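Side-chain contacts in D-galactonate dehydratase family member SEN1436 (Salmonella enterica subsp. enterica serovar Enteritidis, PDB 3TW9), which dehydrates D-gluconate to 2-dehydro-3-deoxy-D-gluconate, with low activity in vitro, and binds one magnesium ion per subunit: residues A131-V135 with Y136-G140; E251-P255 with V256-N260; K263-Q267 with Y268-Y272. All blocks are in the same frame, centred on the assembly; numbering follows the deposited sequence.

All three are local contacts where a helix starts or a chain leaves one, but their settings differ. Interaction 1 is buried, lies in the N-terminal domain and adjoins the second subunit; its side chains meet through a proline-tyrosine CH-pi contact and aliphatic groups. Interactions 2 and 3 are partly buried and share helix 255-265, the first at its start and the second where the chain leaves it, with centres about 15 Å apart. A threonine N-cap marks residues 251-260, whereas a glutamine-tyrosine stack and a bridging water mark residues 263-272. From interaction 1 their centres lie about 42 and 38 Å away, and none of the three touches another except through chain continuity.

Interaction 1: residues A131-V135 with Y136-G140; sequences AGMPV and YDLLG
Pro-134 against Tyr-136 and Met-133 against Leu-138 form a buried helix-start contact, where the chain leaving helix 110-131 turns into helix 135-138. The proline lies over one face of the tyrosine: its CB is 3.6 Å from the centroid of the Tyr-136 ring and 19° off the normal, a CH-pi contact shifted toward the rim. With CG placed between the backbone N and the carbonyl carbon (chi1 64°), Tyr-136 folds its ring back over Pro-134. The remaining side-chain contacts are mostly aliphatic. Leu-138 CD2 takes Met-133 CG at 3.8 Å and Ala-131 CB at 4.0 Å, while Val-135 and Leu-139 lie side by side, Val-135 CG1 3.8 Å from Leu-139 CD1. Pro-134 O receives two backbone N-H groups, from Leu-138 N at 3.3 Å in the carbonyl plane and from Asp-137 N at 3.0 Å, 62° out of it. His-365 accepts from Tyr-136 N, and Leu-138 packs on Leu-138 of the second subunit, whose Lys-127 also bonds Asp-137 O. Gly-132, with positive phi and two bonds back into its last turn, closes helix 110-131 in a Schellman motif, and Pro-134 N-caps the next at a subunit interface of the N-terminal domain.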
loop_
_atom_site.group_PDB
_atom_site.type_symbol
_atom_site.label_atom_id
_atom_site.label_comp_id
_atom_site.label_asym_id
_atom_site.label_seq_id
_atom_site.Cartn_x
_atom_site.Cartn_y
_atom_site.Cartn_z
ATOM N N ALA C 131 -4.516 20.435 4.508
ATOM C CA ALA C 131 -4.978 19.741 5.708
ATOM C C ALA C 131 -4.426 20.311 7.019
ATOM O O ALA C 131 -4.843 19.891 8.097
ATOM C CB ALA C 131 -4.619 18.280 5.600
ATOM N N GLY C 132 -3.490 21.250 6.917
ATOM C CA GLY C 132 -2.710 21.681 8.071
ATOM C C GLY C 132 -1.971 20.542 8.775
ATOM O O GLY C 132 -1.928 20.495 10.007
ATOM N N MET C 133 -1.404 19.605 8.011
ATOM C CA MET C 133 -0.683 18.494 8.637
ATOM C C MET C 133 0.491 18.022 7.805
ATOM O O MET C 133 0.468 18.184 6.583
ATOM C CB MET C 133 -1.631 17.344 9.108
ATOM C CG MET C 133 -2.540 16.708 8.108
ATOM S SD MET C 133 -3.752 15.576 8.884
ATOM C CE MET C 133 -4.810 16.609 9.891
ATOM N N PRO C 134 1.550 17.516 8.470
ATOM C CA PRO C 134 2.684 17.008 7.746
ATOM C C PRO C 134 2.232 15.848 6.867
ATOM O O PRO C 134 1.223 15.208 7.179
ATOM C CB PRO C 134 3.602 16.503 8.850
ATOM C CG PRO C 134 3.238 17.307 10.060
ATOM C CD PRO C 134 1.764 17.456 9.934
ATOM N N VAL C 135 2.970 15.587 5.783
ATOM C CA VAL C 135 2.668 14.446 4.920
ATOM C C VAL C 135 2.678 13.119 5.718
ATOM O O VAL C 135 1.797 12.280 5.502
ATOM C CB VAL C 135 3.595 14.398 3.661
ATOM C CG1 VAL C 135 3.461 13.072 2.915
ATOM C CG2 VAL C 135 3.236 15.533 2.701
ATOM N N TYR C 136 3.622 12.944 6.657
ATOM C CA TYR C 136 3.640 11.721 7.496
ATOM C C TYR C 136 2.322 11.522 8.238
ATOM O O TYR C 136 1.901 10.401 8.463
ATOM C CB TYR C 136 4.859 11.638 8.450
ATOM C CG TYR C 136 4.950 12.727 9.533
ATOM C CD1 TYR C 136 4.136 12.701 10.674
ATOM C CD2 TYR C 136 5.914 13.733 9.437
ATOM C CE1 TYR C 136 4.254 13.683 11.663
ATOM C CE2 TYR C 136 6.048 14.715 10.426
ATOM C CZ TYR C 136 5.217 14.680 11.531
ATOM O OH TYR C 136 5.353 15.656 12.491
ATOM N N ASP C 137 1.642 12.617 8.591
ATOM C CA ASP C 137 0.362 12.501 9.279
ATOM C C ASP C 137 -0.767 12.121 8.333
ATOM O O ASP C 137 -1.657 11.363 8.723
ATOM C CB ASP C 137 0.021 13.804 10.043
ATOM C CG ASP C 137 0.572 13.821 11.458
ATOM O OD1 ASP C 137 0.941 12.752 12.006
ATOM O OD2 ASP C 137 0.636 14.919 12.032
ATOM N N LEU C 138 -0.721 12.604 7.084
ATOM C CA LEU C 138 -1.684 12.136 6.055
ATOM C C LEU C 138 -1.582 10.620 5.813
ATOM O O LEU C 138 -2.593 9.941 5.556
ATOM C CB LEU C 138 -1.443 12.823 4.710
ATOM C CG LEU C 138 -1.621 14.339 4.641
ATOM C CD1 LEU C 138 -1.264 14.812 3.250
ATOM C CD2 LEU C 138 -3.056 14.651 4.959
ATOM N N LEU C 139 -0.357 10.117 5.911
ATOM C CA LEU C 139 -0.033 8.730 5.572
ATOM C C LEU C 139 -0.222 7.732 6.723
ATOM O O LEU C 139 0.004 6.529 6.535
ATOM C CB LEU C 139 1.392 8.670 5.021
ATOM C CG LEU C 139 1.660 9.400 3.695
ATOM C CD1 LEU C 139 3.120 9.305 3.325
ATOM C CD2 LEU C 139 0.782 8.859 2.548
ATOM N N GLY C 140 -0.679 8.213 7.887
ATOM C CA GLY C 140 -0.965 7.329 9.025
ATOM C C GLY C 140 -0.378 7.755 10.371
ATOM O O GLY C 140 -0.586 7.079 11.385
#

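Interaction 2: residues E251-P255 with V256-N260; sequences ERVTP and VTAIN
Thr-254 occupies the N-cap of helix 255-265, and the first turn is fixed by two nearly straight backbone bonds, Ala-258 N to Thr-254 O at 3.0 Å (N-H...O angle 159°) and Ile-259 N to Pro-255 O at 2.9 Å (158°). Beside the first of these, the side chains of Thr-254 and Thr-257 bring their hydroxyls into close approach, with OG1 of Thr-254 and OG1 of Thr-257 2.8 Å apart. The torsion of Thr-254 explains the meeting: OG1 stands between the backbone N and the carbonyl carbon (chi1 63°), turned toward Thr-257 in the first turn. Thr-257 then presents its other branch to Val-253, its CG2 lying 3.7 Å from Val-253 CB, with the two side chains crossing at about a right angle. The valine's CG2 methyl reaches Ala-258 CB at 3.7 Å, so the residue before the cap lies against the first turn through its hydrocarbon side chain. Val-253 and Thr-257 also face helix 221-239, through Tyr-224 and Ala-225, while Ile-259 leans on Met-287 and Leu-288 of helix 285-291. Strand 244-248, just before the loop, ends in the magnesium ligand Asp-248, and Arg-252 in the loop donates to the backbone O of Asp-248 and of Val-249. With the hydroxyl pair at the exposed cap, the hydrocarbon of Val-253 and Thr-257 facing helix 221-239 and two backbone bonds fixing the first turn, the polar and apolar sides of the helix start are kept separate.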
loop_
_atom_site.group_PDB
_atom_site.type_symbol
_atom_site.label_atom_id
_atom_site.label_comp_id
_atom_site.label_asym_id
_atom_site.label_seq_id
_atom_site.Cartn_x
_atom_site.Cartn_y
_atom_site.Cartn_z
ATOM N N GLU C 251 27.215 -3.052 -7.655
ATOM C CA GLU C 251 27.215 -3.766 -8.935
ATOM C C GLU C 251 28.601 -4.001 -9.568
ATOM O O GLU C 251 28.702 -4.213 -10.787
ATOM C CB GLU C 251 26.195 -3.120 -9.933
ATOM C CG GLU C 251 26.508 -1.680 -10.472
ATOM C CD GLU C 251 25.594 -1.202 -11.593
ATOM O OE1 GLU C 251 25.801 -0.095 -12.159
ATOM O OE2 GLU C 251 24.635 -1.913 -11.912
ATOM N N ARG C 252 29.654 -4.013 -8.747
ATOM C CA ARG C 252 31.031 -3.991 -9.284
ATOM C C ARG C 252 31.655 -5.359 -9.611
ATOM O O ARG C 252 32.727 -5.416 -10.224
ATOM C CB ARG C 252 31.953 -3.174 -8.358
ATOM C CG ARG C 252 31.671 -1.665 -8.424
ATOM C CD ARG C 252 32.484 -0.897 -7.382
ATOM N NE ARG C 252 32.130 -1.217 -5.993
ATOM C CZ ARG C 252 32.944 -1.052 -4.946
ATOM N NH1 ARG C 252 34.179 -0.587 -5.129
ATOM N NH2 ARG C 252 32.538 -1.371 -3.715
ATOM N N VAL C 253 30.989 -6.457 -9.237
ATOM C CA VAL C 253 31.576 -7.795 -9.420
ATOM C C VAL C 253 30.595 -8.729 -10.125
ATOM O O VAL C 253 29.419 -8.388 -10.234
ATOM C CB VAL C 253 32.027 -8.461 -8.088
ATOM C CG1 VAL C 253 33.129 -7.633 -7.385
ATOM C CG2 VAL C 253 30.845 -8.704 -7.135
ATOM N N THR C 254 31.082 -9.877 -10.607
ATOM C CA THR C 254 30.178 -10.848 -11.262
ATOM C C THR C 254 29.278 -11.430 -10.196
ATOM O O THR C 254 29.614 -11.422 -8.989
ATOM C CB THR C 254 30.907 -12.037 -11.949
ATOM O OG1 THR C 254 31.613 -12.804 -10.952
ATOM C CG2 THR C 254 31.797 -11.567 -13.084
ATOM N N PRO C 255 28.120 -11.936 -10.622
ATOM C CA PRO C 255 27.194 -12.411 -9.603
ATOM C C PRO C 255 27.736 -13.472 -8.658
ATOM O O PRO C 255 27.545 -13.341 -7.453
ATOM C CB PRO C 255 26.029 -12.930 -10.423
ATOM C CG PRO C 255 26.020 -12.037 -11.631
ATOM C CD PRO C 255 27.494 -11.863 -11.961
ATOM N N VAL C 256 28.426 -14.504 -9.169
ATOM C CA VAL C 256 28.896 -15.550 -8.262
ATOM C C VAL C 256 29.983 -15.004 -7.304
ATOM O O VAL C 256 30.081 -15.440 -6.161
ATOM C CB VAL C 256 29.353 -16.830 -9.015
ATOM C CG1 VAL C 256 30.669 -16.613 -9.746
ATOM C CG2 VAL C 256 29.458 -18.025 -8.041
ATOM N N THR C 257 30.756 -14.022 -7.774
ATOM C CA THR C 257 31.675 -13.292 -6.883
ATOM C C THR C 257 30.913 -12.629 -5.720
ATOM O O THR C 257 31.334 -12.731 -4.560
ATOM C CB THR C 257 32.499 -12.282 -7.663
ATOM O OG1 THR C 257 33.222 -12.979 -8.694
ATOM C CG2 THR C 257 33.494 -11.552 -6.752
ATOM N N ALA C 258 29.800 -11.970 -6.035
ATOM C CA ALA C 258 28.961 -11.326 -5.003
ATOM C C ALA C 258 28.345 -12.331 -4.042
ATOM O O ALA C 258 28.237 -12.069 -2.822
ATOM C CB ALA C 258 27.912 -10.473 -5.635
ATOM N N ILE C 259 27.930 -13.472 -4.582
ATOM C CA ILE C 259 27.389 -14.571 -3.759
ATOM C C ILE C 259 28.446 -15.103 -2.786
ATOM O O ILE C 259 28.187 -15.231 -1.586
ATOM C CB ILE C 259 26.819 -15.733 -4.635
ATOM C CG1 ILE C 259 25.635 -15.202 -5.451
ATOM C CG2 ILE C 259 26.435 -16.990 -3.765
ATOM C CD1 ILE C 259 25.014 -16.204 -6.479
ATOM N N ASN C 260 29.656 -15.360 -3.301
ATOM C CA ASN C 260 30.732 -15.778 -2.435
ATOM C C ASN C 260 31.084 -14.727 -1.366
ATOM O O ASN C 260 31.357 -15.076 -0.215
ATOM C CB ASN C 260 31.960 -16.140 -3.259
ATOM C CG ASN C 260 32.942 -16.937 -2.484
ATOM O OD1 ASN C 260 32.730 -18.122 -2.210
ATOM N ND2 ASN C 260 34.037 -16.294 -2.108
#

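Interaction 3: residues K263-Q267 with Y268-Y272; sequences KTLEQ and YQLFY
Tyr-268 and Gln-267 make the principal side-chain contact where the chain leaves helix 255-265, and it is a stack. The amide and ring planes are only 6° apart, the two side chains lie alongside pointing the same way, and the approach is over one ring face. Gln-267 CG is 3.5 Å from the centroid of the Tyr-268 ring, almost on the ring normal, a CH-pi contact; farther out, Gln-267 CD lies 3.6 Å from Tyr-268 CZ. Because CG of Gln-267 stands between the backbone N and the carbonyl carbon (chi1 58°), with the chain extended beyond it, the amide is laid along the ring. Hydrogen bonding holds it in this pose: Gln-267 NE2 donates to Thr-264 O at 3.2 Å with an N-H...O angle of 166°, and that oxygen lies close to the amide plane. Backbone bonds form the turn beneath. Tyr-268 N reaches Leu-265 O at 3.1 Å and Gln-269 N reaches Glu-266 O at 3.1 Å, each donor lying well above the carbonyl plane. A water extends the first of these, donating to Leu-265 O at 2.7 Å and accepting from Leu-270 N. Apolar contact comes from the ring edge, where Leu-265 CD2 sits 3.8 Å from Tyr-268 CD2 and the side chains cross at about a right angle. Leu-265 and Tyr-268 both pack on Phe-232 of helix 221-239. The chain then enters strand 272-274, which ends in the magnesium ligand Glu-274: this is the helix-to-strand return of a beta-alpha-beta crossover between parallel strands 244-248 and 272-274 in the enolase-superfamily barrel.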
loop_
_atom_site.group_PDB
_atom_site.type_symbol
_atom_site.label_atom_id
_atom_site.label_comp_id
_atom_site.label_asym_id
_atom_site.label_seq_id
_atom_site.Cartn_x
_atom_site.Cartn_y
_atom_site.Cartn_z
ATOM N N LYS C 263 28.537 -14.707 1.471
ATOM C CA LYS C 263 28.856 -15.827 2.363
ATOM C C LYS C 263 30.060 -15.550 3.267
ATOM O O LYS C 263 30.003 -15.821 4.472
ATOM C CB LYS C 263 29.061 -17.126 1.575
ATOM C CG LYS C 263 27.762 -17.601 0.862
ATOM C CD LYS C 263 28.042 -18.779 -0.101
ATOM C CE LYS C 263 28.412 -20.069 0.629
ATOM N NZ LYS C 263 28.516 -21.235 -0.302
ATOM N N THR C 264 31.118 -14.988 2.697
ATOM C CA THR C 264 32.336 -14.696 3.485
ATOM C C THR C 264 32.128 -13.609 4.548
ATOM O O THR C 264 32.837 -13.588 5.555
ATOM C CB THR C 264 33.540 -14.326 2.588
ATOM O OG1 THR C 264 33.245 -13.162 1.810
ATOM C CG2 THR C 264 33.867 -15.477 1.658
ATOM N N LEU C 265 31.145 -12.736 4.323
ATOM C CA LEU C 265 30.849 -11.607 5.229
ATOM C C LEU C 265 29.805 -11.916 6.285
ATOM O O LEU C 265 29.548 -11.078 7.148
ATOM C CB LEU C 265 30.427 -10.376 4.439
ATOM C CG LEU C 265 31.477 -9.750 3.497
ATOM C CD1 LEU C 265 30.903 -8.579 2.766
ATOM C CD2 LEU C 265 32.748 -9.322 4.256
ATOM N N GLU C 266 29.186 -13.099 6.208
ATOM C CA GLU C 266 28.228 -13.557 7.241
ATOM C C GLU C 266 28.707 -13.393 8.677
ATOM O O GLU C 266 27.980 -12.866 9.504
ATOM C CB GLU C 266 27.830 -15.018 7.009
ATOM C CG GLU C 266 26.638 -15.129 6.109
ATOM C CD GLU C 266 26.235 -16.539 5.751
ATOM O OE1 GLU C 266 26.324 -17.476 6.581
ATOM O OE2 GLU C 266 25.803 -16.693 4.598
ATOM N N GLN C 267 29.937 -13.841 8.945
ATOM C CA GLN C 267 30.512 -13.827 10.288
ATOM C C GLN C 267 30.675 -12.404 10.863
ATOM O O GLN C 267 30.835 -12.240 12.073
ATOM C CB GLN C 267 31.876 -14.519 10.279
ATOM C CG GLN C 267 32.863 -13.885 9.311
ATOM C CD GLN C 267 34.137 -14.694 9.127
ATOM O OE1 GLN C 267 34.821 -15.031 10.090
ATOM N NE2 GLN C 267 34.460 -15.002 7.876
ATOM N N TYR C 268 30.633 -11.391 9.995
ATOM C CA TYR C 268 30.849 -9.991 10.424
ATOM C C TYR C 268 29.547 -9.239 10.696
ATOM O O TYR C 268 29.574 -8.062 11.112
ATOM C CB TYR C 268 31.730 -9.253 9.410
ATOM C CG TYR C 268 33.008 -9.984 9.146
ATOM C CD1 TYR C 268 33.893 -10.268 10.198
ATOM C CD2 TYR C 268 33.344 -10.415 7.859
ATOM C CE1 TYR C 268 35.084 -10.959 9.978
ATOM C CE2 TYR C 268 34.538 -11.108 7.626
ATOM C CZ TYR C 268 35.401 -11.377 8.694
ATOM O OH TYR C 268 36.580 -12.062 8.480
ATOM N N GLN C 269 28.425 -9.938 10.456
ATOM C CA GLN C 269 27.095 -9.475 10.863
ATOM C C GLN C 269 26.786 -8.067 10.355
ATOM O O GLN C 269 26.485 -7.166 11.157
ATOM C CB GLN C 269 26.964 -9.524 12.396
ATOM C CG GLN C 269 27.221 -10.894 13.028
ATOM C CD GLN C 269 25.934 -11.622 13.361
ATOM O OE1 GLN C 269 24.897 -11.363 12.758
ATOM N NE2 GLN C 269 25.995 -12.535 14.329
ATOM N N LEU C 270 26.889 -7.871 9.039
ATOM C CA LEU C 270 26.558 -6.588 8.433
ATOM C C LEU C 270 25.077 -6.282 8.586
ATOM O O LEU C 270 24.243 -7.183 8.603
ATOM C CB LEU C 270 26.946 -6.562 6.945
ATOM C CG LEU C 270 28.398 -6.167 6.645
ATOM C CD1 LEU C 270 29.405 -7.147 7.239
ATOM C CD2 LEU C 270 28.625 -6.019 5.149
ATOM N N PHE C 271 24.756 -5.007 8.716
ATOM C CA PHE C 271 23.360 -4.587 8.730
ATOM C C PHE C 271 22.738 -4.847 7.350
ATOM O O PHE C 271 21.618 -5.345 7.246
ATOM C CB PHE C 271 23.274 -3.108 9.104
ATOM C CG PHE C 271 21.878 -2.585 9.220
ATOM C CD1 PHE C 271 21.125 -2.822 10.355
ATOM C CD2 PHE C 271 21.316 -1.821 8.185
ATOM C CE1 PHE C 271 19.813 -2.319 10.464
ATOM C CE2 PHE C 271 20.017 -1.331 8.293
ATOM C CZ PHE C 271 19.276 -1.564 9.423
ATOM N N TYR C 272 23.487 -4.487 6.310
ATOM C CA TYR C 272 23.222 -5.005 4.980
ATOM C C TYR C 272 24.403 -4.952 4.020
ATOM O O TYR C 272 25.322 -4.143 4.180
ATOM C CB TYR C 272 21.921 -4.436 4.386
ATOM C CG TYR C 272 21.777 -2.972 4.059
ATOM C CD1 TYR C 272 22.655 -2.304 3.170
ATOM C CD2 TYR C 272 20.666 -2.270 4.550
ATOM C CE1 TYR C 272 22.412 -0.945 2.810
ATOM C CE2 TYR C 272 20.440 -0.960 4.222
ATOM C CZ TYR C 272 21.302 -0.291 3.369
ATOM O OH TYR C 272 20.982 1.032 3.061
HETATM O O HOH W 1 27.020 -10.022 7.359
#